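Local coordinates for molybdate-binding protein MolA (Haemophilus influenzae, PDB 3PSH) that binds molybdate and tungstate, but not sulfate or phosphate, in the periplasm and serves the MolBCA ABC transporter in low-affinity molybdate import, at residues A[35-38]-A[39-42]; A[61-64]-A[65-68]; A[89-92]-A[93-96]; A[160-163]-A[164-168]; A[199-202]-A[203-206]. All coordinates share one frame; numbering follows the deposited sequence.

Interaction 1 (A[35-38]-A[39-42]); sequences LDAT and KQIV
Gln-40 N donates to Ala-37 O at 2.9 Å, and one residue on Ile-41 N donates to Thr-38 O at 3.1 Å. Both i to i+3 bonds belong to a short 3-10 turn. A water bridges the start of the turn: it donates to Asp-36 O and accepts from Lys-39 N and, at 2.7 Å, from Lys-39 NZ. The lysine side chain can reach it because the chain bends at chi3 (-149°) and chi4 (88°), carrying its ammonium back toward Asp-36. The same bend brings Lys-39 NZ to 3.8 Å from Asp-36 OD1, a long salt bridge, and that carboxylate oxygen also has a weak, distant ion pair with Arg-320. The hydroxyl of Thr-38 turns away to Glu-62, while its CG2 faces the CD1 of Ile-41 at 4.4 Å. Ile-41 CD1 also lies 3.9 Å from Thr-38 CA, and beyond the turn this side chain packs on Leu-29 and Ala-32 of helix 26-34 and on Val-23 of the neighbouring strand. Ala-37 rests against Phe-151 of helix 132-151. Asp-36, with positive phi, ends helix 26-34 in a Schellman motif, and the turn then completes the beta-alpha-beta crossover from strand 21-24 through helix 26-34 to the parallel, adjacent strand 41-44. The chemistry implies a division of labour: backbone bonds and apolar contacts define the reversal, the water ties the ammonium to the Asp-36 backbone carbonyl, and the charged pair, being long, probably adds only modestly to stability.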
loop_
_atom_site.group_PDB
_atom_site.type_symbol
_atom_site.label_atom_id
_atom_site.label_comp_id
_atom_site.label_asym_id
_atom_site.label_seq_id
_atom_site.Cartn_x
_atom_site.Cartn_y
_atom_site.Cartn_z
ATOM N N LEU A 35 -0.341 -13.061 6.115
ATOM C CA LEU A 35 -1.252 -14.201 6.348
ATOM C C LEU A 35 -0.442 -15.513 6.488
ATOM O O LEU A 35 -1.082 -16.588 6.729
ATOM C CB LEU A 35 -2.206 -14.312 5.145
ATOM C CG LEU A 35 -3.232 -13.225 5.009
ATOM C CD1 LEU A 35 -4.036 -13.573 3.762
ATOM C CD2 LEU A 35 -4.181 -13.060 6.285
ATOM N N ASP A 36 0.899 -15.442 6.427
ATOM C CA ASP A 36 1.836 -16.637 6.537
ATOM C C ASP A 36 1.407 -17.605 5.420
ATOM O O ASP A 36 1.345 -18.831 5.668
ATOM C CB ASP A 36 1.694 -17.440 7.870
ATOM C CG ASP A 36 2.983 -18.229 8.247
ATOM O OD1 ASP A 36 4.021 -18.129 7.550
ATOM O OD2 ASP A 36 2.899 -19.000 9.258
ATOM N N ALA A 37 1.232 -17.075 4.192
ATOM C CA ALA A 37 0.740 -17.875 3.023
ATOM C C ALA A 37 1.812 -18.141 1.971
ATOM O O ALA A 37 1.531 -18.761 0.930
ATOM C CB ALA A 37 -0.525 -17.176 2.319
ATOM N N THR A 38 3.075 -17.785 2.227
ATOM C CA THR A 38 4.058 -17.851 1.090
ATOM C C THR A 38 4.442 -19.249 0.592
ATOM O O THR A 38 4.918 -19.396 -0.485
ATOM C CB THR A 38 5.346 -17.086 1.377
ATOM O OG1 THR A 38 5.936 -17.710 2.484
ATOM C CG2 THR A 38 5.009 -15.610 1.749
ATOM N N LYS A 39 4.198 -20.262 1.406
ATOM C CA LYS A 39 4.471 -21.622 0.938
ATOM C C LYS A 39 3.470 -22.024 -0.159
ATOM O O LYS A 39 3.657 -23.029 -0.841
ATOM C CB LYS A 39 4.191 -22.554 2.050
ATOM C CG LYS A 39 5.253 -22.732 3.078
ATOM C CD LYS A 39 4.538 -23.375 4.272
ATOM C CE LYS A 39 5.171 -22.961 5.602
ATOM N NZ LYS A 39 4.615 -21.679 6.187
ATOM N N GLN A 40 2.377 -21.306 -0.222
ATOM C CA GLN A 40 1.349 -21.500 -1.285
ATOM C C GLN A 40 1.543 -20.641 -2.515
ATOM O O GLN A 40 0.659 -20.553 -3.326
ATOM C CB GLN A 40 -0.051 -21.334 -0.704
ATOM C CG GLN A 40 -0.313 -22.318 0.421
ATOM C CD GLN A 40 -1.474 -21.888 1.269
ATOM O OE1 GLN A 40 -2.641 -22.063 0.901
ATOM N NE2 GLN A 40 -1.154 -21.177 2.383
ATOM N N ILE A 41 2.692 -19.963 -2.617
ATOM C CA ILE A 41 2.944 -19.106 -3.802
ATOM C C ILE A 41 4.178 -19.627 -4.555
ATOM O O ILE A 41 5.144 -20.033 -3.916
ATOM C CB ILE A 41 3.273 -17.701 -3.268
ATOM C CG1 ILE A 41 1.970 -17.109 -2.664
ATOM C CG2 ILE A 41 3.811 -16.750 -4.382
ATOM C CD1 ILE A 41 2.253 -15.867 -1.701
ATOM N N VAL A 42 4.137 -19.604 -5.880
ATOM C CA VAL A 42 5.249 -20.103 -6.676
ATOM C C VAL A 42 5.731 -19.084 -7.712
ATOM O O VAL A 42 6.732 -19.361 -8.410
ATOM C CB VAL A 42 4.918 -21.414 -7.385
ATOM C CG1 VAL A 42 4.667 -22.511 -6.305
ATOM C CG2 VAL A 42 3.806 -21.168 -8.367
HETATM O O HOH W 1 3.282 -20.446 4.231
#

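Interaction 2 (A[61-64]-A[65-68]); sequences PELE and NMAM
Leu-63 and Met-66 form the close side of this turn. Met-66 N donates to Leu-63 O at 3.2 Å, and Met-66 CB lies equally near that oxygen, so N-H and methylene press on the same carbonyl. The methionine chain, bent at chi2 (54°) and chi3 (89°), folds back until Met-66 CE is 4.1 Å from Leu-63 CD2 and 3.9 Å from Glu-62 O. Outside the turn, Met-66 packs on Ile-41 and Val-44 of strand 41-44, and Leu-63 on Trp-48 and Tyr-56. The bond from Glu-64 N to Pro-61 O is one of the i to i+3 bonds of a 3-10 segment, lying in the long connection between helices 48-52 and 77-82. On the looser side, solvent takes over from side chains. One water donates to Pro-61 O at 2.8 Å and accepts from Asn-65 N, with a weak further bond to Asn-65 OD1. A second water lies within bonding distance of both Leu-63 O and Met-66 O, with more acceptors in reach than it has protons. The Glu-64 carboxylate leads outward from the turn: with CG anti to the backbone N (chi1 -169°), it reaches a salt bridge with Lys-49.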
loop_
_atom_site.group_PDB
_atom_site.type_symbol
_atom_site.label_atom_id
_atom_site.label_comp_id
_atom_site.label_asym_id
_atom_site.label_seq_id
_atom_site.Cartn_x
_atom_site.Cartn_y
_atom_site.Cartn_z
ATOM N N PRO A 61 12.444 -14.062 3.133
ATOM C CA PRO A 61 13.630 -14.442 2.299
ATOM C C PRO A 61 13.273 -15.389 1.207
ATOM O O PRO A 61 14.000 -15.526 0.220
ATOM C CB PRO A 61 14.532 -15.211 3.279
ATOM C CG PRO A 61 14.010 -15.042 4.608
ATOM C CD PRO A 61 12.804 -14.108 4.569
ATOM N N GLU A 62 12.170 -16.108 1.405
ATOM C CA GLU A 62 11.724 -17.079 0.369
ATOM C C GLU A 62 11.353 -16.420 -0.982
ATOM O O GLU A 62 11.299 -17.098 -2.040
ATOM C CB GLU A 62 10.610 -18.018 0.935
ATOM C CG GLU A 62 9.293 -17.296 1.286
ATOM C CD GLU A 62 9.254 -16.537 2.681
ATOM O OE1 GLU A 62 10.331 -16.280 3.279
ATOM O OE2 GLU A 62 8.125 -16.187 3.138
ATOM N N LEU A 63 11.212 -15.073 -0.966
ATOM C CA LEU A 63 10.939 -14.366 -2.200
ATOM C C LEU A 63 12.147 -14.349 -3.177
ATOM O O LEU A 63 11.967 -14.167 -4.356
ATOM C CB LEU A 63 10.399 -12.941 -1.945
ATOM C CG LEU A 63 9.132 -12.813 -1.114
ATOM C CD1 LEU A 63 8.741 -11.286 -1.115
ATOM C CD2 LEU A 63 8.022 -13.677 -1.735
ATOM N N GLU A 64 13.332 -14.512 -2.645
ATOM C CA GLU A 64 14.574 -14.333 -3.381
ATOM C C GLU A 64 14.728 -15.302 -4.560
ATOM O O GLU A 64 15.214 -14.910 -5.615
ATOM C CB GLU A 64 15.723 -14.506 -2.419
ATOM C CG GLU A 64 17.100 -14.067 -3.006
ATOM C CD GLU A 64 17.147 -12.583 -3.359
ATOM O OE1 GLU A 64 17.192 -11.711 -2.480
ATOM O OE2 GLU A 64 17.171 -12.309 -4.539
ATOM N N ASN A 65 14.265 -16.523 -4.374
ATOM C CA ASN A 65 14.354 -17.562 -5.455
ATOM C C ASN A 65 12.998 -17.851 -6.094
ATOM O O ASN A 65 12.791 -18.834 -6.867
ATOM C CB ASN A 65 14.950 -18.843 -4.865
ATOM C CG ASN A 65 16.411 -18.666 -4.380
ATOM O OD1 ASN A 65 16.774 -19.217 -3.348
ATOM N ND2 ASN A 65 17.220 -17.921 -5.120
ATOM N N MET A 66 12.019 -16.997 -5.786
ATOM C CA MET A 66 10.735 -17.094 -6.409
ATOM C C MET A 66 10.788 -16.807 -7.916
ATOM O O MET A 66 11.396 -15.811 -8.393
ATOM C CB MET A 66 9.796 -16.075 -5.780
ATOM C CG MET A 66 8.347 -16.368 -5.652
ATOM S SD MET A 66 7.725 -17.879 -4.848
ATOM C CE MET A 66 7.553 -17.493 -3.132
ATOM N N ALA A 67 10.174 -17.690 -8.706
ATOM C CA ALA A 67 9.939 -17.381 -10.105
ATOM C C ALA A 67 9.119 -16.046 -10.343
ATOM O O ALA A 67 8.304 -15.680 -9.460
ATOM C CB ALA A 67 9.170 -18.550 -10.773
ATOM N N MET A 68 9.315 -15.376 -11.481
ATOM C CA MET A 68 8.703 -14.033 -11.824
ATOM C C MET A 68 8.168 -14.031 -13.233
ATOM O O MET A 68 8.818 -13.542 -14.189
ATOM C CB MET A 68 9.804 -12.960 -11.643
ATOM C CG MET A 68 10.160 -12.833 -10.175
ATOM S SD MET A 68 11.602 -11.712 -9.938
ATOM C CE MET A 68 13.000 -12.770 -10.399
HETATM O O HOH W 2 14.558 -17.646 -1.492
HETATM O O HOH W 3 12.454 -13.651 -6.930
#

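Interaction 3 (A[89-92]-A[93-96]); sequences FVTN and YAPS
Thr-91 O accepts the N-H of Ala-94 at 2.9 Å, with an N-H...O angle of 159°, and this bond closes a type I beta turn. A water bridges the same turn, donating to Asn-92 O at 2.7 Å and to Ala-94 O at 2.8 Å. Within the turn, Thr-91 CG2 stands over the middle of the Tyr-93 ring, 3.8 Å from its centroid and only 7° off the normal, a CH-pi contact. The tyrosine is set up for it by chi1 of 64°, which swings CG between the backbone N and the carbonyl carbon. Thr-91 OG1 lies 3.5 Å from Tyr-93 CE2, but its hydrogen bond is to Gln-25. One residue earlier, Val-90 CB and CG2 meet the Ala-94 methyl, CB to CB at 4.0 Å. The Asn-92 amide stands nearly perpendicular to the Tyr-93 ring; its OD1 bonds to the hydroxyl of the molybdate-binding Tyr-280 and its ND2 to Lys-122 O. Pro-95 then takes the N-cap of helix 96-103. Ligand sites of alpha/beta folds commonly lie at the C-terminal ends of parallel strands, as in this periplasmic binding protein, where the side chain of Tyr-93 is about 6 Å from the bound molybdate.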
loop_
_atom_site.group_PDB
_atom_site.type_symbol
_atom_site.label_atom_id
_atom_site.label_comp_id
_atom_site.label_asym_id
_atom_site.label_seq_id
_atom_site.Cartn_x
_atom_site.Cartn_y
_atom_site.Cartn_z
ATOM N N PHE A 89 -3.179 -13.827 -8.935
ATOM C CA PHE A 89 -3.717 -12.554 -8.440
ATOM C C PHE A 89 -3.138 -11.472 -9.293
ATOM O O PHE A 89 -1.966 -11.487 -9.540
ATOM C CB PHE A 89 -3.246 -12.272 -7.007
ATOM C CG PHE A 89 -3.899 -13.165 -5.983
ATOM C CD1 PHE A 89 -5.063 -12.722 -5.269
ATOM C CD2 PHE A 89 -3.339 -14.407 -5.702
ATOM C CE1 PHE A 89 -5.671 -13.613 -4.285
ATOM C CE2 PHE A 89 -3.925 -15.251 -4.711
ATOM C CZ PHE A 89 -5.053 -14.791 -3.997
ATOM N N VAL A 90 -4.024 -10.591 -9.758
ATOM C CA VAL A 90 -3.558 -9.427 -10.544
ATOM C C VAL A 90 -4.034 -8.162 -9.838
ATOM O O VAL A 90 -5.036 -8.201 -9.089
ATOM C CB VAL A 90 -4.067 -9.470 -12.037
ATOM C CG1 VAL A 90 -3.500 -10.790 -12.683
ATOM C CG2 VAL A 90 -5.617 -9.311 -12.193
ATOM N N THR A 91 -3.424 -7.011 -10.180
ATOM C CA THR A 91 -3.947 -5.698 -9.698
ATOM C C THR A 91 -5.237 -5.333 -10.477
ATOM O O THR A 91 -5.429 -5.670 -11.656
ATOM C CB THR A 91 -2.844 -4.664 -9.841
ATOM O OG1 THR A 91 -3.129 -3.504 -9.026
ATOM C CG2 THR A 91 -2.534 -4.318 -11.283
ATOM N N ASN A 92 -6.062 -4.492 -9.825
ATOM C CA ASN A 92 -7.316 -4.126 -10.375
ATOM C C ASN A 92 -7.245 -3.432 -11.720
ATOM O O ASN A 92 -8.132 -3.569 -12.505
ATOM C CB ASN A 92 -8.123 -3.282 -9.392
ATOM C CG ASN A 92 -7.362 -2.030 -8.982
ATOM O OD1 ASN A 92 -6.246 -2.111 -8.380
ATOM N ND2 ASN A 92 -7.859 -0.911 -9.429
ATOM N N TYR A 93 -6.178 -2.684 -12.004
ATOM C CA TYR A 93 -6.105 -1.992 -13.269
ATOM C C TYR A 93 -5.332 -2.809 -14.309
ATOM O O TYR A 93 -4.934 -2.266 -15.385
ATOM C CB TYR A 93 -5.459 -0.591 -13.007
ATOM C CG TYR A 93 -4.016 -0.618 -12.511
ATOM C CD1 TYR A 93 -2.944 -0.761 -13.430
ATOM C CD2 TYR A 93 -3.711 -0.429 -11.172
ATOM C CE1 TYR A 93 -1.598 -0.815 -12.984
ATOM C CE2 TYR A 93 -2.365 -0.493 -10.726
ATOM C CZ TYR A 93 -1.323 -0.640 -11.630
ATOM O OH TYR A 93 -0.026 -0.634 -11.226
ATOM N N ALA A 94 -5.075 -4.114 -14.023
ATOM C CA ALA A 94 -4.330 -4.988 -15.048
ATOM C C ALA A 94 -5.053 -4.867 -16.378
ATOM O O ALA A 94 -6.264 -4.960 -16.415
ATOM C CB ALA A 94 -4.261 -6.437 -14.607
ATOM N N PRO A 95 -4.277 -4.652 -17.458
ATOM C CA PRO A 95 -5.021 -4.462 -18.728
ATOM C C PRO A 95 -5.923 -5.691 -19.049
ATOM O O PRO A 95 -5.567 -6.863 -18.721
ATOM C CB PRO A 95 -3.931 -4.417 -19.767
ATOM C CG PRO A 95 -2.641 -3.854 -18.974
ATOM C CD PRO A 95 -2.840 -4.329 -17.564
ATOM N N SER A 96 -7.057 -5.423 -19.700
ATOM C CA SER A 96 -7.983 -6.492 -20.104
ATOM C C SER A 96 -7.211 -7.497 -20.961
ATOM O O SER A 96 -7.490 -8.714 -20.820
ATOM C CB SER A 96 -9.152 -5.917 -20.916
ATOM O OG SER A 96 -9.871 -5.056 -20.080
HETATM O O HOH W 4 -8.642 -4.243 -15.104
#

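Interaction 4 (A[160-163]-A[164-168]); sequences LVKA and AFANR
Ala-164 N donates to Leu-160 O at 2.8 Å, a sound i to i+4 bond of helix 154-165, and weaker and i to i+3 bonds follow it. Phe-165 N divides itself between two weak bonds, to Val-161 O at 3.4 Å and to Lys-162 O at 3.3 Å. Ala-166 N then donates to Ala-163 O, almost straight at 167°. The side chains follow the backbone closely. Ala-164 CB nestles between the carbonyl oxygens of Leu-160 and Val-161, and Ala-166 CB does likewise with those of Lys-162 and Ala-163. Val-161 CG1 packs loosely on the Phe-165 ring, whose CG is anti to the carbonyl carbon (chi1 -68°), so that the ring lies back along the preceding turn.

Neighbouring helices hold this part of the chain in place. Leu-160 and Ala-163 pack on Phe-318 of helix 307-319, Val-161 and Phe-165 on helix 132-151, and Phe-165 also on Leu-286 of helix 283-297. Asn-167, bonded to Ala-287 O, and Arg-168 at the start of helix 168-175, in a salt bridge with Glu-290, tie this junction to helix 283-297. Across the contact, the nearest atom to the Phe-165 ring is Val-161 O, which sits at the ring edge near its plane, 3.3 Å from Phe-165 CD2.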
loop_
_atom_site.group_PDB
_atom_site.type_symbol
_atom_site.label_atom_id
_atom_site.label_comp_id
_atom_site.label_asym_id
_atom_site.label_seq_id
_atom_site.Cartn_x
_atom_site.Cartn_y
_atom_site.Cartn_z
ATOM N N LEU A 160 -5.780 -9.906 11.158
ATOM C CA LEU A 160 -5.054 -8.856 10.394
ATOM C C LEU A 160 -5.960 -7.642 10.146
ATOM O O LEU A 160 -5.544 -6.438 10.379
ATOM C CB LEU A 160 -4.594 -9.450 9.030
ATOM C CG LEU A 160 -3.679 -8.411 8.297
ATOM C CD1 LEU A 160 -2.392 -8.012 8.979
ATOM C CD2 LEU A 160 -3.252 -9.140 6.989
ATOM N N VAL A 161 -7.239 -7.894 9.817
ATOM C CA VAL A 161 -8.204 -6.813 9.674
ATOM C C VAL A 161 -8.385 -6.072 11.018
ATOM O O VAL A 161 -8.370 -4.832 11.061
ATOM C CB VAL A 161 -9.572 -7.349 9.172
ATOM C CG1 VAL A 161 -10.689 -6.243 9.286
ATOM C CG2 VAL A 161 -9.417 -7.867 7.659
ATOM N N LYS A 162 -8.571 -6.828 12.074
ATOM C CA LYS A 162 -8.784 -6.221 13.422
ATOM C C LYS A 162 -7.510 -5.387 13.807
ATOM O O LYS A 162 -7.661 -4.213 14.243
ATOM C CB LYS A 162 -9.173 -7.313 14.516
ATOM C CG LYS A 162 -9.589 -6.610 15.847
ATOM C CD LYS A 162 -9.551 -7.433 17.155
ATOM C CE LYS A 162 -9.454 -6.440 18.380
ATOM N NZ LYS A 162 -8.251 -5.446 18.358
ATOM N N ALA A 163 -6.298 -5.948 13.595
ATOM C CA ALA A 163 -5.069 -5.183 13.857
ATOM C C ALA A 163 -5.007 -3.908 13.000
ATOM O O ALA A 163 -4.602 -2.810 13.520
ATOM C CB ALA A 163 -3.842 -5.989 13.682
ATOM N N ALA A 164 -5.395 -3.981 11.708
ATOM C CA ALA A 164 -5.240 -2.804 10.843
ATOM C C ALA A 164 -5.933 -1.549 11.403
ATOM O O ALA A 164 -5.485 -0.382 11.210
ATOM C CB ALA A 164 -5.837 -3.118 9.391
ATOM N N PHE A 165 -7.101 -1.827 11.973
ATOM C CA PHE A 165 -8.007 -0.742 12.409
ATOM C C PHE A 165 -8.002 -0.394 13.934
ATOM O O PHE A 165 -8.795 0.488 14.399
ATOM C CB PHE A 165 -9.466 -1.013 11.940
ATOM C CG PHE A 165 -9.670 -0.941 10.447
ATOM C CD1 PHE A 165 -9.784 0.309 9.738
ATOM C CD2 PHE A 165 -9.560 -2.133 9.693
ATOM C CE1 PHE A 165 -9.907 0.306 8.348
ATOM C CE2 PHE A 165 -9.615 -2.099 8.281
ATOM C CZ PHE A 165 -9.815 -0.880 7.651
ATOM N N ALA A 166 -7.149 -1.098 14.666
ATOM C CA ALA A 166 -7.173 -1.096 16.108
ATOM C C ALA A 166 -6.827 0.298 16.675
ATOM O O ALA A 166 -7.127 0.554 17.854
ATOM C CB ALA A 166 -6.164 -2.095 16.585
ATOM N N ASN A 167 -6.120 1.141 15.899
ATOM C CA ASN A 167 -5.648 2.452 16.432
ATOM C C ASN A 167 -6.424 3.622 15.894
ATOM O O ASN A 167 -6.070 4.772 16.164
ATOM C CB ASN A 167 -4.121 2.633 16.251
ATOM C CG ASN A 167 -3.361 1.576 17.006
ATOM O OD1 ASN A 167 -3.677 1.265 18.172
ATOM N ND2 ASN A 167 -2.367 0.994 16.380
ATOM N N ARG A 168 -7.381 3.362 15.038
ATOM C CA ARG A 168 -8.081 4.459 14.361
ATOM C C ARG A 168 -8.863 5.307 15.412
ATOM O O ARG A 168 -8.858 6.553 15.318
ATOM C CB ARG A 168 -9.083 3.857 13.345
ATOM C CG ARG A 168 -8.353 3.595 12.049
ATOM C CD ARG A 168 -8.319 4.883 11.221
ATOM N NE ARG A 168 -7.493 4.922 9.964
ATOM C CZ ARG A 168 -8.018 4.614 8.753
ATOM N NH1 ARG A 168 -9.295 4.205 8.662
ATOM N NH2 ARG A 168 -7.316 4.766 7.670
#

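Interaction 5 (A[199-202]-A[203-206]); sequences GKYT and GLMM
The first turn of helix 201-208 opens with a weak bond from Gly-203 N to Lys-200 O and settles into alpha-helical bonds from Met-205 N to Tyr-201 O, 2.8 Å, and from Met-206 N to Thr-202 O, 3.2 Å. The Tyr-201 ring, with CG anti to the backbone N (chi1 175°), extends forward toward Leu-204 and Met-205. One ring face looks onto Met-205 N, while Tyr-201 CZ touches Met-205 CB at 3.6 Å and Tyr-201 CD1 meets Leu-204 CB at 3.9 Å. Met-205 SD stands 5.4 Å from the centroid of the Tyr-201 ring at an oblique angle, a Met-aromatic contact. Thr-202 and Met-206 run side by side in the same direction, Thr-202 CG2 to Met-206 CE at 4.0 Å, and both pack on Met-188 of strand 184-188. The polar ends are bonded outside the turn: the Tyr-201 hydroxyl to Glu-290, Thr-202 OG1 to Ala-277 O, and Lys-200 NZ to Leu-125 O. Tyr-201 also shares a backbone bond with Gly-279, which binds molybdate. The chemistry thus joins an apolar, sulfur-rich interior to buried hydroxyls that have fixed partners, consistent with a helix start anchored beside the molybdate pocket.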
loop_
_atom_site.group_PDB
_atom_site.type_symbol
_atom_site.label_atom_id
_atom_site.label_comp_id
_atom_site.label_asym_id
_atom_site.label_seq_id
_atom_site.Cartn_x
_atom_site.Cartn_y
_atom_site.Cartn_z
ATOM N N GLY A 199 -7.881 10.444 -4.699
ATOM C CA GLY A 199 -8.316 9.040 -4.916
ATOM C C GLY A 199 -7.308 8.036 -4.442
ATOM O O GLY A 199 -7.286 6.854 -4.923
ATOM N N LYS A 200 -6.388 8.473 -3.524
ATOM C CA LYS A 200 -5.359 7.514 -3.124
ATOM C C LYS A 200 -5.286 7.419 -1.593
ATOM O O LYS A 200 -5.471 8.449 -0.906
ATOM C CB LYS A 200 -4.010 8.033 -3.666
ATOM C CG LYS A 200 -3.889 8.001 -5.186
ATOM C CD LYS A 200 -3.736 6.524 -5.704
ATOM C CE LYS A 200 -4.302 6.393 -7.088
ATOM N NZ LYS A 200 -4.156 4.882 -7.453
ATOM N N TYR A 201 -4.788 6.305 -1.077
ATOM C CA TYR A 201 -4.593 6.122 0.417
ATOM C C TYR A 201 -3.607 7.195 1.075
ATOM O O TYR A 201 -3.777 7.626 2.234
ATOM C CB TYR A 201 -4.134 4.688 0.784
ATOM C CG TYR A 201 -3.844 4.585 2.262
ATOM C CD1 TYR A 201 -4.877 4.762 3.199
ATOM C CD2 TYR A 201 -2.493 4.448 2.687
ATOM C CE1 TYR A 201 -4.572 4.800 4.566
ATOM C CE2 TYR A 201 -2.145 4.463 3.993
ATOM C CZ TYR A 201 -3.186 4.603 4.948
ATOM O OH TYR A 201 -2.935 4.688 6.288
ATOM N N THR A 202 -2.618 7.605 0.268
ATOM C CA THR A 202 -1.636 8.646 0.698
ATOM C C THR A 202 -2.359 9.783 1.478
ATOM O O THR A 202 -2.013 10.072 2.656
ATOM C CB THR A 202 -0.889 9.199 -0.513
ATOM O OG1 THR A 202 -0.348 8.108 -1.335
ATOM C CG2 THR A 202 0.253 10.123 -0.038
ATOM N N GLY A 203 -3.371 10.404 0.849
ATOM C CA GLY A 203 -3.994 11.628 1.486
ATOM C C GLY A 203 -4.796 11.198 2.731
ATOM O O GLY A 203 -5.030 12.002 3.631
ATOM N N LEU A 204 -5.318 9.940 2.763
ATOM C CA LEU A 204 -6.082 9.407 3.901
ATOM C C LEU A 204 -5.161 9.215 5.072
ATOM O O LEU A 204 -5.489 9.530 6.226
ATOM C CB LEU A 204 -6.806 8.082 3.589
ATOM C CG LEU A 204 -8.082 8.375 2.701
ATOM C CD1 LEU A 204 -8.487 7.120 2.051
ATOM C CD2 LEU A 204 -9.185 8.821 3.629
ATOM N N MET A 205 -3.962 8.700 4.796
ATOM C CA MET A 205 -3.000 8.520 5.932
ATOM C C MET A 205 -2.667 9.872 6.546
ATOM O O MET A 205 -2.696 9.990 7.763
ATOM C CB MET A 205 -1.693 7.858 5.495
ATOM C CG MET A 205 -0.684 7.645 6.660
ATOM S SD MET A 205 0.829 6.821 5.897
ATOM C CE MET A 205 1.596 8.185 5.059
ATOM N N MET A 206 -2.509 10.858 5.669
ATOM C CA MET A 206 -2.223 12.228 6.136
ATOM C C MET A 206 -3.449 12.742 6.920
ATOM O O MET A 206 -3.308 13.180 8.103
ATOM C CB MET A 206 -1.946 13.095 4.944
ATOM C CG MET A 206 -0.603 12.663 4.316
ATOM S SD MET A 206 -0.256 13.758 2.966
ATOM C CE MET A 206 1.349 13.169 2.265
#

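How the interactions relate
Read from the N terminus, the five contacts run in series, none nested in or crossing another; interactions 1 to 3 close turns, while 4 and 5 lie on helices. Interaction 1 joins helix 26-34 to strand 41-44, and interaction 2 closes a turn in the loop after helix 48-52; the two touch, with Met-66 SD packing against Ile-41 O. Interaction 3 ends strand 87-91, in the same parallel sheet as strand 41-44. Interaction 4, between helices 154-165 and 168-175, reaches back to interaction 1 through Leu-160 and Leu-35, and forward to interaction 5 through Arg-168 against Tyr-201. Interaction 5 starts helix 201-208, beside the second parallel sheet. Interactions 3 and 5 both lie close to the molybdate.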